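Local atomic coordinates of putative uncharacterized protein (Vibrio cholerae, PDB entry 4G7X), a protein that is probably the N1-domain part of the CTXphi phage minor coat protein pIII, which in filamentous phages serves host recognition and entry. Residues Cys56-Glu60 with Asn61-Cys65. Numbering follows the deposited sequence. Where two conformers were deposited one is given.
Sequences CLSNE and NGDYC
C56 to N59 and G62 to C65 run antiparallel as the closed end of a beta hairpin, with a type I turn from N59 to G62 and E60 and N61 at its corners; L57 and Y64 form one hydrogen-bonded pair, N59 and G62 the other. The turn links strands 51-59 and 64-71, neighbours in the mixed sheet of what is probably a pIII N1 domain. C56 and C65 form a non-hydrogen-bonded pair, their SG atoms joined in a disulfide of 2.0 Å with chi3 at 99°, a cross-strand link with three residue pairs between it and those corners. On the same face S58 donates a hydrogen bond from its hydroxyl to D63: OG lies 2.6 Å from OD2, above the carboxylate plane. With chi1 at -178°, OG swings clear of the S58 backbone N toward the aspartate. A water donates to that same OD2 and to the backbone O of N59. C56 and D63 also touch F28.

The other face carries L57, N59 and Y64. In one of its two conformers L57 sets CD1 over one face of the Y64 ring, 4.0 Å from its centroid, a CH-pi contact displaced toward the rim, and CD2 3.5 Å from Y64 OH. A different protein in the assembly packs polar side chains on L57 and N61 and its backbone on Y64. N59, its chi1 at 58°, turns OD1 forward to accept from the N61 backbone N at 2.8 Å, an Asx turn. One water ties the face together, accepting from N59 ND2 and Y64 OH and donating to N61 OD1 at 2.8 Å.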
loop_
_atom_site.group_PDB
_atom_site.type_symbol
_atom_site.label_atom_id
_atom_site.label_comp_id
_atom_site.label_asym_id
_atom_site.label_seq_id
_atom_site.Cartn_x
_atom_site.Cartn_y
_atom_site.Cartn_z
ATOM N N CYS A 56 10.515 -4.100 -8.451
ATOM C CA CYS A 56 10.310 -3.369 -9.704
ATOM C C CYS A 56 9.495 -4.237 -10.663
ATOM O O CYS A 56 9.707 -5.454 -10.738
ATOM C CB CYS A 56 11.639 -2.908 -10.320
ATOM S SG CYS A 56 12.619 -1.822 -9.244
ATOM N N LEU A 57 8.561 -3.603 -11.370
ATOM C CA LEU A 57 7.621 -4.293 -12.252
ATOM C C LEU A 57 7.582 -3.652 -13.636
ATOM O O LEU A 57 7.849 -2.462 -13.785
ATOM C CB LEU A 57 6.208 -4.265 -11.662
ATOM C CG LEU A 57 6.002 -4.508 -10.168
ATOM C CD1 LEU A 57 6.449 -3.296 -9.368
ATOM C CD2 LEU A 57 4.540 -4.813 -9.892
ATOM N N SER A 58 7.234 -4.457 -14.637
ATOM C CA SER A 58 7.013 -3.974 -15.997
ATOM C C SER A 58 5.736 -4.634 -16.499
ATOM O O SER A 58 5.734 -5.816 -16.847
ATOM C CB SER A 58 8.200 -4.324 -16.891
ATOM O OG SER A 58 8.018 -3.817 -18.202
ATOM N N ASN A 59 4.646 -3.871 -16.505
ATOM C CA ASN A 59 3.330 -4.410 -16.849
ATOM C C ASN A 59 2.372 -3.347 -17.401
ATOM O O ASN A 59 2.811 -2.305 -17.893
ATOM C CB ASN A 59 2.717 -5.143 -15.640
ATOM C CG ASN A 59 2.574 -4.253 -14.416
ATOM O OD1 ASN A 59 2.371 -3.045 -14.524
ATOM N ND2 ASN A 59 2.658 -4.860 -13.237
ATOM N N GLU A 60 1.069 -3.616 -17.301
ATOM C CA GLU A 60 0.022 -2.699 -17.772
ATOM C C GLU A 60 0.038 -1.333 -17.073
ATOM O O GLU A 60 -0.485 -0.352 -17.605
ATOM C CB GLU A 60 -1.367 -3.351 -17.663
ATOM C CG GLU A 60 -1.772 -3.798 -16.260
ATOM C CD GLU A 60 -1.016 -5.027 -15.766
ATOM O OE1 GLU A 60 -0.605 -5.868 -16.601
ATOM O OE2 GLU A 60 -0.831 -5.152 -14.536
ATOM N N ASN A 61 0.646 -1.283 -15.888
ATOM C CA ASN A 61 0.838 -0.031 -15.160
ATOM C C ASN A 61 2.174 0.635 -15.501
ATOM O O ASN A 61 2.616 1.552 -14.808
ATOM C CB ASN A 61 0.714 -0.268 -13.646
ATOM C CG ASN A 61 -0.675 -0.735 -13.233
ATOM O OD1 ASN A 61 -0.835 -1.797 -12.627
ATOM N ND2 ASN A 61 -1.686 0.053 -13.565
ATOM N N GLY A 62 2.802 0.175 -16.583
ATOM C CA GLY A 62 4.079 0.722 -17.037
ATOM C C GLY A 62 5.271 0.070 -16.362
ATOM O O GLY A 62 5.161 -1.019 -15.790
ATOM N N ASP A 63 6.415 0.743 -16.450
ATOM C CA ASP A 63 7.653 0.283 -15.828
ATOM C C ASP A 63 7.928 1.139 -14.607
ATOM O O ASP A 63 8.083 2.355 -14.709
ATOM C CB ASP A 63 8.824 0.393 -16.811
ATOM C CG ASP A 63 8.626 -0.438 -18.069
ATOM O OD1 ASP A 63 9.452 -0.303 -18.996
ATOM O OD2 ASP A 63 7.657 -1.217 -18.141
ATOM N N TYR A 64 7.984 0.503 -13.442
ATOM C CA TYR A 64 8.113 1.244 -12.197
ATOM C C TYR A 64 8.647 0.369 -11.080
ATOM O O TYR A 64 8.721 -0.853 -11.220
ATOM C CB TYR A 64 6.764 1.865 -11.799
ATOM C CG TYR A 64 5.712 0.883 -11.318
ATOM C CD1 TYR A 64 5.424 0.760 -9.958
ATOM C CD2 TYR A 64 4.983 0.099 -12.223
ATOM C CE1 TYR A 64 4.455 -0.123 -9.509
ATOM C CE2 TYR A 64 4.013 -0.790 -11.782
ATOM C CZ TYR A 64 3.755 -0.891 -10.425
ATOM O OH TYR A 64 2.792 -1.760 -9.969
ATOM N N CYS A 65 9.022 1.016 -9.982
ATOM C CA CYS A 65 9.391 0.322 -8.753
ATOM C C CYS A 65 8.517 0.806 -7.602
ATOM O O CYS A 65 7.973 1.915 -7.636
ATOM C CB CYS A 65 10.865 0.552 -8.407
ATOM S SG CYS A 65 12.042 0.085 -9.695
HETATM O O HOH W 1 1.192 -3.231 -11.403
HETATM O O HOH W 2 5.182 -1.463 -19.385
#